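Local atomic coordinates of SxtG (Microseira wollei, PDB entry 6U1R), a protein that transfers an amidino group in the saxitoxin biosynthetic pathway, probably through a covalent amidino-cysteine intermediate as in related amidinotransferases. Residues P135-L140 with D215-V220; E39-S44 with A369-R374; E145-P150 with Q243-D248; Y31-A36 with F219-R224. All coordinates share one frame; numbering follows the deposited sequence.

Along the chain the segments 31-36, 39-44, 135-140 and 145-150 come first; the other four follow in the order 215-220, 219-224, 243-248 and 369-374. Since 39-44 pairs with 369-374, interaction 2 closes a loop that holds interactions 1 and 3. Interaction 1 lies nearest the chain centre, the other three centres 11 to 13 Å from its own. It shares strand 219-222 with interaction 4 and is joined to interaction 3 by the antiparallel pairing of strands 139-142 and 145-148. R136 of interaction 1 and R221 of interaction 4 both salt-bridge D372 of interaction 2. Three contacts thus meet around one carboxylate close to the predicted active-site residues, while interaction 3 lies farther out, toward the second subunit.

Interaction 1 of 4, residues P135-L140 with D215-V220; sequences PRDVFL and DAADFV
The methyl group of A216 points toward the turn from helix 135-138 into strand 139-142, with CB 3.2 Å from the carbonyl O of F139. L140 closes over the same methyl. Its first torsion (chi1 -73°) sets CG beside its own backbone N, and CG lies 3.6 Å from A216 CB, while CD2 reaches on to F219 CB at 4.3 Å. Next along the short 3-10 segment, A217 turns its CB to the carboxylate of D137, 3.4 Å from OD1; the other oxygen of D137 is held in a salt bridge by R156. The one hydrogen bond across the contact runs from A216 N to D137 O (3.0 Å). This buried packing borders the predicted active site of what is, by family, probably a pentein-type alpha/beta propeller: D215, itself a predicted catalytic residue, bonds through OD2 to H264. Helix 236-245 lies against L140 and F219, strand 370-375 against P135 and F139, and strand 269-273 against V220.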
loop_
_atom_site.group_PDB
_atom_site.type_symbol
_atom_site.label_atom_id
_atom_site.label_comp_id
_atom_site.label_asym_id
_atom_site.label_seq_id
_atom_site.Cartn_x
_atom_site.Cartn_y
_atom_site.Cartn_z
ATOM N N PRO A 135 -5.885 -16.068 -4.807
ATOM C CA PRO A 135 -4.805 -15.407 -4.050
ATOM C C PRO A 135 -3.656 -14.906 -4.923
ATOM O O PRO A 135 -3.010 -13.893 -4.588
ATOM C CB PRO A 135 -4.309 -16.503 -3.087
ATOM C CG PRO A 135 -5.255 -17.618 -3.185
ATOM C CD PRO A 135 -6.097 -17.465 -4.402
ATOM N N ARG A 136 -3.372 -15.605 -6.028
ATOM C CA ARG A 136 -2.252 -15.257 -6.897
ATOM C C ARG A 136 -2.400 -13.857 -7.498
ATOM O O ARG A 136 -1.400 -13.230 -7.864
ATOM C CB ARG A 136 -2.139 -16.303 -8.019
ATOM C CG ARG A 136 -0.934 -16.181 -8.949
ATOM C CD ARG A 136 0.351 -16.720 -8.348
ATOM N NE ARG A 136 0.223 -18.107 -7.886
ATOM C CZ ARG A 136 1.219 -18.799 -7.337
ATOM N NH1 ARG A 136 2.432 -18.262 -7.244
ATOM N NH2 ARG A 136 1.019 -20.034 -6.906
ATOM N N ASP A 137 -3.633 -13.362 -7.652
ATOM C CA ASP A 137 -3.832 -12.053 -8.280
ATOM C C ASP A 137 -3.451 -10.894 -7.365
ATOM O O ASP A 137 -3.112 -9.807 -7.847
ATOM C CB ASP A 137 -5.302 -11.863 -8.680
ATOM C CG ASP A 137 -5.797 -12.882 -9.680
ATOM O OD1 ASP A 137 -4.976 -13.687 -10.197
ATOM O OD2 ASP A 137 -7.033 -12.873 -9.956
ATOM N N VAL A 138 -3.520 -11.098 -6.053
ATOM C CA VAL A 138 -3.644 -10.014 -5.086
ATOM C C VAL A 138 -2.300 -9.700 -4.447
ATOM O O VAL A 138 -2.058 -8.567 -4.016
ATOM C CB VAL A 138 -4.691 -10.395 -4.017
ATOM C CG1 VAL A 138 -4.816 -9.308 -2.936
ATOM C CG2 VAL A 138 -6.038 -10.657 -4.697
ATOM N N PHE A 139 -1.418 -10.706 -4.374
ATOM C CA PHE A 139 -0.154 -10.615 -3.649
ATOM C C PHE A 139 0.972 -11.236 -4.462
ATOM O O PHE A 139 0.773 -12.262 -5.107
ATOM C CB PHE A 139 -0.162 -11.376 -2.314
ATOM C CG PHE A 139 -1.347 -11.096 -1.428
ATOM C CD1 PHE A 139 -1.353 -9.992 -0.606
ATOM C CD2 PHE A 139 -2.437 -11.946 -1.414
ATOM C CE1 PHE A 139 -2.425 -9.736 0.239
ATOM C CE2 PHE A 139 -3.532 -11.685 -0.577
ATOM C CZ PHE A 139 -3.516 -10.576 0.240
ATOM N N LEU A 140 2.153 -10.653 -4.356
ATOM C CA LEU A 140 3.399 -11.253 -4.800
ATOM C C LEU A 140 4.182 -11.722 -3.588
ATOM O O LEU A 140 4.258 -11.004 -2.582
ATOM C CB LEU A 140 4.271 -10.257 -5.548
ATOM C CG LEU A 140 3.933 -9.811 -6.942
ATOM C CD1 LEU A 140 4.813 -8.564 -7.242
ATOM C CD2 LEU A 140 4.220 -10.948 -7.903
ATOM N N ASP A 215 -1.601 -6.332 -11.316
ATOM C CA ASP A 215 -2.001 -7.556 -10.639
ATOM C C ASP A 215 -0.770 -8.444 -10.490
ATOM O O ASP A 215 0.045 -8.562 -11.418
ATOM C CB ASP A 215 -3.056 -8.325 -11.438
ATOM C CG ASP A 215 -4.461 -7.751 -11.303
ATOM O OD1 ASP A 215 -4.607 -6.584 -10.892
ATOM O OD2 ASP A 215 -5.420 -8.482 -11.626
ATOM N N ALA A 216 -0.658 -9.111 -9.345
ATOM C CA ALA A 216 0.531 -9.919 -9.110
ATOM C C ALA A 216 0.629 -11.061 -10.112
ATOM O O ALA A 216 1.732 -11.492 -10.467
ATOM C CB ALA A 216 0.511 -10.448 -7.675
ATOM N N ALA A 217 -0.505 -11.551 -10.592
ATOM C CA ALA A 217 -0.490 -12.696 -11.494
ATOM C C ALA A 217 -0.117 -12.330 -12.925
ATOM O O ALA A 217 -0.074 -13.228 -13.781
ATOM C CB ALA A 217 -1.849 -13.388 -11.470
ATOM N N ASP A 218 0.183 -11.058 -13.213
ATOM C CA ASP A 218 0.841 -10.713 -14.474
ATOM C C ASP A 218 2.361 -10.937 -14.427
ATOM O O ASP A 218 3.058 -10.562 -15.392
ATOM C CB ASP A 218 0.547 -9.256 -14.863
ATOM C CG ASP A 218 -0.740 -9.113 -15.666
ATOM O OD1 ASP A 218 -0.980 -9.970 -16.549
ATOM O OD2 ASP A 218 -1.507 -8.158 -15.394
ATOM N N PHE A 219 2.869 -11.566 -13.357
ATOM C CA PHE A 219 4.291 -11.854 -13.183
ATOM C C PHE A 219 4.508 -13.308 -12.770
ATOM O O PHE A 219 3.687 -13.892 -12.052
ATOM C CB PHE A 219 4.919 -10.929 -12.135
ATOM C CG PHE A 219 4.763 -9.475 -12.458
ATOM C CD1 PHE A 219 3.625 -8.786 -12.071
ATOM C CD2 PHE A 219 5.737 -8.803 -13.170
ATOM C CE1 PHE A 219 3.467 -7.464 -12.377
ATOM C CE2 PHE A 219 5.585 -7.459 -13.468
ATOM C CZ PHE A 219 4.446 -6.792 -13.082
ATOM N N VAL A 220 5.611 -13.898 -13.253
ATOM C CA VAL A 220 6.073 -15.205 -12.793
ATOM C C VAL A 220 7.539 -15.083 -12.397
ATOM O O VAL A 220 8.274 -14.241 -12.925
ATOM C CB VAL A 220 5.878 -16.316 -13.851
ATOM C CG1 VAL A 220 4.429 -16.723 -13.904
ATOM C CG2 VAL A 220 6.365 -15.855 -15.226
#

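Interaction 2 of 4, residues E39-S44 with A369-R374; sequences EVIVGS and ATLDVR
E39 OE1 is gripped by both terminal nitrogens of R374, NH1 at 3.0 Å and NH2 at 3.2 Å, in an end-on salt bridge. The guanidinium keeps OE1 close to its own plane but stands nearly upright to the carboxylate, the two planes 82° apart. NH2 therefore meets OE1 on its anti side and NH1 comes from above the carboxylate. A bend at chi3 (66°) folds the R374 chain back, laying one guanidinium face over E39 CB. The other oxygen, E39 OE2, is taken by R108 and Y170; R374 NH1 also bonds P27 O, and R374 NE pairs with E38. The backbones form an antiparallel ladder: I41 and L371 exchange two hydrogen bonds, G43 N extends it to A369 O, and E39 and R374 are paired in the same way. Between these pairs the register slips by one residue, because V373 and R374 both face E39 in a classic beta bulge. V40 CG2 presses tightly on T370 CB, 3.5 Å away; the I41 and V373 side chains cross at about a right angle, I41 CD1 lying 3.9 Å from V373 CG1. A369 directly follows C368, the predicted amidino-cysteine. Strand 37-42 is central in its sheet, between strands 370-375 and 106-109; helix 83-102 packs on V40, V42 and T370, and helix 164-172 on I41 and V373.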
loop_
_atom_site.group_PDB
_atom_site.type_symbol
_atom_site.label_atom_id
_atom_site.label_comp_id
_atom_site.label_asym_id
_atom_site.label_seq_id
_atom_site.Cartn_x
_atom_site.Cartn_y
_atom_site.Cartn_z
ATOM N N GLU A 39 4.315 -24.724 2.171
ATOM C CA GLU A 39 3.098 -24.118 2.686
ATOM C C GLU A 39 2.501 -23.249 1.591
ATOM O O GLU A 39 3.229 -22.532 0.894
ATOM C CB GLU A 39 3.361 -23.298 3.959
ATOM C CG GLU A 39 2.091 -22.635 4.516
ATOM C CD GLU A 39 2.211 -22.186 5.978
ATOM O OE1 GLU A 39 3.052 -22.748 6.716
ATOM O OE2 GLU A 39 1.450 -21.283 6.391
ATOM N N VAL A 40 1.177 -23.341 1.442
ATOM C CA VAL A 40 0.446 -22.639 0.393
ATOM C C VAL A 40 -0.871 -22.111 0.963
ATOM O O VAL A 40 -1.525 -22.786 1.768
ATOM C CB VAL A 40 0.218 -23.590 -0.815
ATOM C CG1 VAL A 40 -0.777 -24.723 -0.460
ATOM C CG2 VAL A 40 -0.221 -22.827 -2.049
ATOM N N ILE A 41 -1.243 -20.878 0.588
ATOM C CA ILE A 41 -2.599 -20.373 0.813
ATOM C C ILE A 41 -3.447 -20.824 -0.366
ATOM O O ILE A 41 -3.036 -20.672 -1.521
ATOM C CB ILE A 41 -2.621 -18.836 0.945
ATOM C CG1 ILE A 41 -1.688 -18.384 2.082
ATOM C CG2 ILE A 41 -4.058 -18.344 1.139
ATOM C CD1 ILE A 41 -1.557 -16.844 2.277
ATOM N N VAL A 42 -4.620 -21.384 -0.091
ATOM C CA VAL A 42 -5.548 -21.788 -1.145
ATOM C C VAL A 42 -6.786 -20.908 -1.046
ATOM O O VAL A 42 -7.221 -20.556 0.055
ATOM C CB VAL A 42 -5.890 -23.290 -1.063
ATOM C CG1 VAL A 42 -6.848 -23.698 -2.145
ATOM C CG2 VAL A 42 -4.616 -24.120 -1.231
ATOM N N GLY A 43 -7.335 -20.535 -2.194
ATOM C CA GLY A 43 -8.479 -19.654 -2.241
ATOM C C GLY A 43 -9.773 -20.311 -1.758
ATOM O O GLY A 43 -9.836 -21.488 -1.388
ATOM N N SER A 44 -10.826 -19.502 -1.760
ATOM C CA SER A 44 -12.160 -19.925 -1.353
ATOM C C SER A 44 -13.177 -19.350 -2.325
ATOM O O SER A 44 -13.038 -18.201 -2.760
ATOM C CB SER A 44 -12.481 -19.458 0.077
ATOM O OG SER A 44 -13.876 -19.510 0.340
ATOM N N ALA A 369 -5.325 -20.195 -7.979
ATOM C CA ALA A 369 -6.000 -20.525 -6.741
ATOM C C ALA A 369 -5.052 -20.636 -5.560
ATOM O O ALA A 369 -5.526 -20.897 -4.449
ATOM C CB ALA A 369 -6.767 -21.845 -6.906
ATOM N N THR A 370 -3.750 -20.409 -5.754
ATOM C CA THR A 370 -2.777 -20.598 -4.687
ATOM C C THR A 370 -1.834 -19.412 -4.555
ATOM O O THR A 370 -1.587 -18.668 -5.509
ATOM C CB THR A 370 -1.937 -21.871 -4.919
ATOM O OG1 THR A 370 -1.346 -21.828 -6.227
ATOM C CG2 THR A 370 -2.801 -23.116 -4.734
ATOM N N LEU A 371 -1.302 -19.239 -3.349
ATOM C CA LEU A 371 -0.153 -18.376 -3.117
ATOM C C LEU A 371 0.881 -19.218 -2.379
ATOM O O LEU A 371 0.661 -19.601 -1.224
ATOM C CB LEU A 371 -0.528 -17.123 -2.310
ATOM C CG LEU A 371 0.574 -16.058 -2.238
ATOM C CD1 LEU A 371 0.764 -15.379 -3.606
ATOM C CD2 LEU A 371 0.308 -15.009 -1.176
ATOM N N ASP A 372 2.000 -19.510 -3.043
ATOM C CA ASP A 372 3.053 -20.369 -2.477
ATOM C C ASP A 372 3.944 -19.577 -1.528
ATOM O O ASP A 372 5.042 -19.139 -1.888
ATOM C CB ASP A 372 3.886 -20.992 -3.593
ATOM C CG ASP A 372 4.472 -19.962 -4.534
ATOM O OD1 ASP A 372 3.713 -19.071 -4.959
ATOM O OD2 ASP A 372 5.681 -20.034 -4.854
ATOM N N VAL A 373 3.527 -19.480 -0.261
ATOM C CA VAL A 373 4.256 -18.641 0.684
ATOM C C VAL A 373 5.577 -19.268 1.134
ATOM O O VAL A 373 6.497 -18.538 1.514
ATOM C CB VAL A 373 3.356 -18.284 1.892
ATOM C CG1 VAL A 373 2.172 -17.457 1.421
ATOM C CG2 VAL A 373 2.862 -19.501 2.596
ATOM N N ARG A 374 5.719 -20.591 1.115
ATOM C CA ARG A 374 6.990 -21.195 1.528
ATOM C C ARG A 374 7.373 -22.334 0.597
ATOM O O ARG A 374 6.689 -23.362 0.541
ATOM C CB ARG A 374 6.964 -21.696 2.972
ATOM C CG ARG A 374 8.360 -22.116 3.423
ATOM C CD ARG A 374 8.498 -22.230 4.941
ATOM N NE ARG A 374 7.680 -23.312 5.467
ATOM C CZ ARG A 374 6.478 -23.165 6.021
ATOM N NH1 ARG A 374 5.906 -21.977 6.126
ATOM N NH2 ARG A 374 5.836 -24.230 6.463
#

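Interaction 3 of 4, residues E145-P150 with Q243-D248; sequences EIIEAP and QRHLED
I147 brings its CD1 up to the imidazole of H245, 3.8 Å from CD2, and also touches L246 CD2 at 4.3 Å. Beside it E145 reaches the same ring by its edge. The glutamate chain is fully stretched, CG anti to the backbone N (chi1 -179°), and approaches from the direction opposite to the histidine. H245 NE2 donates to E145 OE2 at 2.8 Å in a nearly straight bond, with the oxygen in the ring plane. That oxygen is met on its syn side, 22° out of the carboxylate plane, though the carboxylate is turned 47° from the ring. This His-carboxylate pair ties the last turn of helix 236-245 to strand 145-148, one residue before L246 leaves helical geometry. E145 OE2 is also bonded to T178 of strand 176-179, the neighbouring strand of the sheet, which would fix the carboxylate further. The imidazole in turn stacks on W241, one helical turn earlier. Near the dimer interface, R244 bonds to backbone oxygens of F171 and A175 of the second subunit.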
loop_
_atom_site.group_PDB
_atom_site.type_symbol
_atom_site.label_atom_id
_atom_site.label_comp_id
_atom_site.label_asym_id
_atom_site.label_seq_id
_atom_site.Cartn_x
_atom_site.Cartn_y
_atom_site.Cartn_z
ATOM N N GLU A 145 9.160 -11.566 1.615
ATOM C CA GLU A 145 8.266 -10.413 1.577
ATOM C C GLU A 145 6.973 -10.740 0.841
ATOM O O GLU A 145 7.011 -11.311 -0.263
ATOM C CB GLU A 145 8.956 -9.235 0.887
ATOM C CG GLU A 145 8.120 -7.967 0.811
ATOM C CD GLU A 145 8.818 -6.837 0.081
ATOM O OE1 GLU A 145 9.808 -7.099 -0.632
ATOM O OE2 GLU A 145 8.379 -5.676 0.214
ATOM N N ILE A 146 5.841 -10.341 1.434
ATOM C CA ILE A 146 4.538 -10.344 0.758
ATOM C C ILE A 146 4.194 -8.899 0.366
ATOM O O ILE A 146 4.227 -7.994 1.209
ATOM C CB ILE A 146 3.454 -10.975 1.649
ATOM C CG1 ILE A 146 3.839 -12.432 1.945
ATOM C CG2 ILE A 146 2.082 -10.907 0.975
ATOM C CD1 ILE A 146 2.894 -13.185 2.778
ATOM N N ILE A 147 3.916 -8.669 -0.923
ATOM C CA ILE A 147 3.594 -7.345 -1.464
ATOM C C ILE A 147 2.135 -7.331 -1.904
ATOM O O ILE A 147 1.718 -8.157 -2.733
ATOM C CB ILE A 147 4.505 -6.984 -2.656
ATOM C CG1 ILE A 147 5.982 -7.105 -2.272
ATOM C CG2 ILE A 147 4.196 -5.565 -3.159
ATOM C CD1 ILE A 147 6.932 -7.009 -3.454
ATOM N N GLU A 148 1.363 -6.370 -1.385
ATOM C CA GLU A 148 -0.017 -6.193 -1.825
ATOM C C GLU A 148 -0.042 -5.351 -3.095
ATOM O O GLU A 148 0.445 -4.208 -3.112
ATOM C CB GLU A 148 -0.874 -5.557 -0.728
ATOM C CG GLU A 148 -0.781 -6.318 0.614
ATOM C CD GLU A 148 -1.911 -6.031 1.594
ATOM O OE1 GLU A 148 -2.795 -5.196 1.289
ATOM O OE2 GLU A 148 -1.903 -6.652 2.688
ATOM N N ALA A 149 -0.622 -5.920 -4.143
ATOM C CA ALA A 149 -0.653 -5.308 -5.460
ATOM C C ALA A 149 -1.586 -4.097 -5.505
ATOM O O ALA A 149 -2.650 -4.089 -4.871
ATOM C CB ALA A 149 -1.110 -6.324 -6.491
ATOM N N PRO A 150 -1.234 -3.080 -6.299
ATOM C CA PRO A 150 -2.154 -1.952 -6.522
ATOM C C PRO A 150 -3.091 -2.258 -7.678
ATOM O O PRO A 150 -2.771 -1.950 -8.827
ATOM C CB PRO A 150 -1.204 -0.795 -6.847
ATOM C CG PRO A 150 -0.035 -1.477 -7.566
ATOM C CD PRO A 150 0.051 -2.894 -7.001
ATOM N N GLN A 243 9.767 -2.743 -10.403
ATOM C CA GLN A 243 11.206 -2.809 -10.646
ATOM C C GLN A 243 11.964 -1.932 -9.660
ATOM O O GLN A 243 13.014 -2.342 -9.152
ATOM C CB GLN A 243 11.545 -2.419 -12.088
ATOM C CG GLN A 243 13.069 -2.445 -12.418
ATOM C CD GLN A 243 13.726 -3.829 -12.273
ATOM O OE1 GLN A 243 13.894 -4.560 -13.269
ATOM N NE2 GLN A 243 14.136 -4.177 -11.038
ATOM N N ARG A 244 11.440 -0.749 -9.338
ATOM C CA ARG A 244 12.151 0.088 -8.374
ATOM C C ARG A 244 12.116 -0.526 -6.983
ATOM O O ARG A 244 13.121 -0.507 -6.263
ATOM C CB ARG A 244 11.576 1.494 -8.318
ATOM C CG ARG A 244 12.329 2.323 -7.244
ATOM C CD ARG A 244 12.291 3.793 -7.473
ATOM N NE ARG A 244 12.644 4.145 -8.846
ATOM C CZ ARG A 244 12.128 5.177 -9.500
ATOM N NH1 ARG A 244 11.241 5.973 -8.908
ATOM N NH2 ARG A 244 12.498 5.412 -10.759
ATOM N N HIS A 245 10.962 -1.057 -6.577
ATOM C CA HIS A 245 10.859 -1.674 -5.260
ATOM C C HIS A 245 11.843 -2.827 -5.100
ATOM O O HIS A 245 12.400 -3.026 -4.003
ATOM C CB HIS A 245 9.426 -2.150 -5.029
ATOM C CG HIS A 245 9.178 -2.633 -3.638
ATOM N ND1 HIS A 245 9.124 -1.781 -2.553
ATOM C CD2 HIS A 245 8.987 -3.881 -3.151
ATOM C CE1 HIS A 245 8.898 -2.488 -1.458
ATOM N NE2 HIS A 245 8.804 -3.763 -1.793
ATOM N N LEU A 246 12.089 -3.581 -6.174
ATOM C CA LEU A 246 12.927 -4.777 -6.140
ATOM C C LEU A 246 14.318 -4.566 -6.750
ATOM O O LEU A 246 15.018 -5.548 -7.014
ATOM C CB LEU A 246 12.222 -5.926 -6.865
ATOM C CG LEU A 246 10.872 -6.379 -6.304
ATOM C CD1 LEU A 246 10.322 -7.551 -7.117
ATOM C CD2 LEU A 246 10.992 -6.701 -4.819
ATOM N N GLU A 247 14.749 -3.318 -6.957
ATOM C CA GLU A 247 15.918 -3.065 -7.811
ATOM C C GLU A 247 17.235 -3.546 -7.203
ATOM O O GLU A 247 18.196 -3.760 -7.946
ATOM C CB GLU A 247 16.053 -1.568 -8.124
ATOM C CG GLU A 247 16.365 -0.706 -6.900
ATOM C CD GLU A 247 16.377 0.791 -7.198
ATOM O OE1 GLU A 247 16.127 1.184 -8.360
ATOM O OE2 GLU A 247 16.611 1.571 -6.255
ATOM N N ASP A 248 17.323 -3.683 -5.883
ATOM C CA ASP A 248 18.588 -4.104 -5.278
ATOM C C ASP A 248 18.965 -5.527 -5.671
ATOM O O ASP A 248 20.159 -5.854 -5.750
ATOM C CB ASP A 248 18.511 -4.008 -3.747
ATOM C CG ASP A 248 18.475 -2.570 -3.240
ATOM O OD1 ASP A 248 18.869 -1.657 -3.987
ATOM O OD2 ASP A 248 18.053 -2.364 -2.082
#

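Interaction 4 of 4, residues Y31-A36 with F219-R224; sequences YNEWDA and FVRCGR
Bent at chi2 (-70°), the side chain of E33 swings back over strand 219-222, while R221, with CG beside its own backbone N and a bend at chi3 (-54°), curls its guanidinium round to meet it. The carboxylate and guanidinium stand almost perpendicular, 89° apart. E33 OE2 accepts R221 N at 2.9 Å on its anti lone pair and a water at 2.6 Å. The side-chain salt bridge is longer: R221 NE to E33 OE2 and R221 NH2 to E33 OE1 are both weak bonds of 3.4 Å. The same water spans the first of these, accepting from R221 NE. G223 N bonds Y31 O at 3.0 Å, and a second water joins that carbonyl to G223 O. N32 shapes the loop from within: its OD1 accepts from W34 N and D35 N in an Asx turn and Asx motif. N32 N, over one face of the R221 guanidinium, is buried here with no partner in the model. C222 SG lies at the edge of the W34 ring, 4.0 Å from W34 CZ3. R221 NH2 forms a salt bridge with D372, and E33 OE1 accepts from H367 NE2. The carboxylates of E33 and D372 probably offset the buried positive charge of R221 and of the nearby R136, so the loop before strand 37-42 is held to strand 219-222 by a shared charge network as well as by backbone bonds.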
loop_
_atom_site.group_PDB
_atom_site.type_symbol
_atom_site.label_atom_id
_atom_site.label_comp_id
_atom_site.label_asym_id
_atom_site.label_seq_id
_atom_site.Cartn_x
_atom_site.Cartn_y
_atom_site.Cartn_z
ATOM N N TYR A 31 11.094 -18.010 -3.768
ATOM C CA TYR A 31 11.888 -17.265 -4.732
ATOM C C TYR A 31 11.577 -17.606 -6.185
ATOM O O TYR A 31 12.097 -16.930 -7.075
ATOM C CB TYR A 31 13.379 -17.511 -4.468
ATOM C CG TYR A 31 13.885 -16.894 -3.190
ATOM C CD1 TYR A 31 14.192 -15.544 -3.127
ATOM C CD2 TYR A 31 14.074 -17.667 -2.041
ATOM C CE1 TYR A 31 14.692 -14.974 -1.961
ATOM C CE2 TYR A 31 14.556 -17.097 -0.870
ATOM C CZ TYR A 31 14.864 -15.759 -0.845
ATOM O OH TYR A 31 15.353 -15.182 0.298
ATOM N N ASN A 32 10.750 -18.613 -6.447
ATOM C CA ASN A 32 10.487 -19.072 -7.807
ATOM C C ASN A 32 9.251 -19.965 -7.767
ATOM O O ASN A 32 8.656 -20.174 -6.708
ATOM C CB ASN A 32 11.717 -19.798 -8.356
ATOM C CG ASN A 32 12.163 -20.878 -7.428
ATOM O OD1 ASN A 32 11.403 -21.807 -7.159
ATOM N ND2 ASN A 32 13.368 -20.738 -6.859
ATOM N N GLU A 33 8.880 -20.521 -8.917
ATOM C CA GLU A 33 7.628 -21.271 -9.027
ATOM C C GLU A 33 7.772 -22.767 -8.729
ATOM O O GLU A 33 6.768 -23.479 -8.777
ATOM C CB GLU A 33 7.026 -21.100 -10.435
ATOM C CG GLU A 33 6.882 -19.636 -10.910
ATOM C CD GLU A 33 5.812 -18.822 -10.166
ATOM O OE1 GLU A 33 4.921 -19.422 -9.527
ATOM O OE2 GLU A 33 5.893 -17.565 -10.210
ATOM N N TRP A 34 8.974 -23.261 -8.406
ATOM C CA TRP A 34 9.230 -24.702 -8.453
ATOM C C TRP A 34 9.932 -25.292 -7.233
ATOM O O TRP A 34 9.943 -26.524 -7.120
ATOM C CB TRP A 34 10.079 -25.060 -9.681
ATOM C CG TRP A 34 11.384 -24.332 -9.707
ATOM C CD1 TRP A 34 12.507 -24.629 -8.975
ATOM C CD2 TRP A 34 11.710 -23.173 -10.490
ATOM N NE1 TRP A 34 13.501 -23.729 -9.253
ATOM C CE2 TRP A 34 13.046 -22.828 -10.183
ATOM C CE3 TRP A 34 11.011 -22.401 -11.428
ATOM C CZ2 TRP A 34 13.687 -21.744 -10.771
ATOM C CZ3 TRP A 34 11.650 -21.316 -12.002
ATOM C CH2 TRP A 34 12.977 -21.013 -11.690
ATOM N N ASP A 35 10.576 -24.502 -6.377
ATOM C CA ASP A 35 11.244 -25.103 -5.226
ATOM C C ASP A 35 10.221 -25.863 -4.374
ATOM O O ASP A 35 9.017 -25.566 -4.376
ATOM C CB ASP A 35 11.968 -24.040 -4.379
ATOM C CG ASP A 35 13.309 -23.594 -4.954
ATOM O OD1 ASP A 35 13.929 -24.302 -5.787
ATOM O OD2 ASP A 35 13.777 -22.511 -4.530
ATOM N N ALA A 36 10.714 -26.863 -3.643
ATOM C CA ALA A 36 9.858 -27.799 -2.916
ATOM C C ALA A 36 8.825 -27.088 -2.042
ATOM O O ALA A 36 9.179 -26.362 -1.108
ATOM C CB ALA A 36 10.736 -28.724 -2.061
ATOM N N PHE A 219 2.869 -11.566 -13.357
ATOM C CA PHE A 219 4.291 -11.854 -13.183
ATOM C C PHE A 219 4.508 -13.308 -12.770
ATOM O O PHE A 219 3.687 -13.892 -12.052
ATOM C CB PHE A 219 4.919 -10.929 -12.135
ATOM C CG PHE A 219 4.763 -9.475 -12.458
ATOM C CD1 PHE A 219 3.625 -8.786 -12.071
ATOM C CD2 PHE A 219 5.737 -8.803 -13.170
ATOM C CE1 PHE A 219 3.467 -7.464 -12.377
ATOM C CE2 PHE A 219 5.585 -7.459 -13.468
ATOM C CZ PHE A 219 4.446 -6.792 -13.082
ATOM N N VAL A 220 5.611 -13.898 -13.253
ATOM C CA VAL A 220 6.073 -15.205 -12.793
ATOM C C VAL A 220 7.539 -15.083 -12.397
ATOM O O VAL A 220 8.274 -14.241 -12.925
ATOM C CB VAL A 220 5.878 -16.316 -13.851
ATOM C CG1 VAL A 220 4.429 -16.723 -13.904
ATOM C CG2 VAL A 220 6.365 -15.855 -15.226
ATOM N N ARG A 221 7.965 -15.921 -11.442
ATOM C CA ARG A 221 9.211 -15.712 -10.694
ATOM C C ARG A 221 10.259 -16.781 -10.992
ATOM O O ARG A 221 9.994 -17.977 -10.812
ATOM C CB ARG A 221 8.909 -15.699 -9.196
ATOM C CG ARG A 221 8.046 -14.478 -8.744
ATOM C CD ARG A 221 7.409 -14.645 -7.371
ATOM N NE ARG A 221 6.661 -15.892 -7.375
ATOM C CZ ARG A 221 6.789 -16.872 -6.494
ATOM N NH1 ARG A 221 7.566 -16.747 -5.412
ATOM N NH2 ARG A 221 6.112 -17.993 -6.699
ATOM N N CYS A 222 11.469 -16.335 -11.371
ATOM C CA CYS A 222 12.625 -17.213 -11.633
ATOM C C CYS A 222 13.862 -16.733 -10.864
ATOM O O CYS A 222 14.906 -16.439 -11.447
ATOM C CB CYS A 222 12.978 -17.271 -13.116
ATOM S SG CYS A 222 11.669 -17.956 -14.139
ATOM N N GLY A 223 13.758 -16.691 -9.549
ATOM C CA GLY A 223 14.861 -16.177 -8.740
ATOM C C GLY A 223 15.075 -14.701 -8.992
ATOM O O GLY A 223 14.136 -13.897 -8.915
ATOM N N ARG A 224 16.319 -14.326 -9.310
ATOM C CA ARG A 224 16.651 -12.926 -9.533
ATOM C C ARG A 224 15.990 -12.338 -10.781
ATOM O O ARG A 224 15.969 -11.109 -10.923
ATOM C CB ARG A 224 18.168 -12.745 -9.655
ATOM C CG ARG A 224 18.924 -12.920 -8.354
ATOM C CD ARG A 224 20.329 -12.351 -8.426
ATOM N NE ARG A 224 21.048 -12.563 -7.167
ATOM C CZ ARG A 224 21.050 -11.726 -6.134
ATOM N NH1 ARG A 224 20.376 -10.584 -6.181
ATOM N NH2 ARG A 224 21.748 -12.036 -5.038
HETATM O O HOH W 1 11.641 -14.248 -7.799
HETATM O O HOH W 2 3.954 -16.352 -9.027
#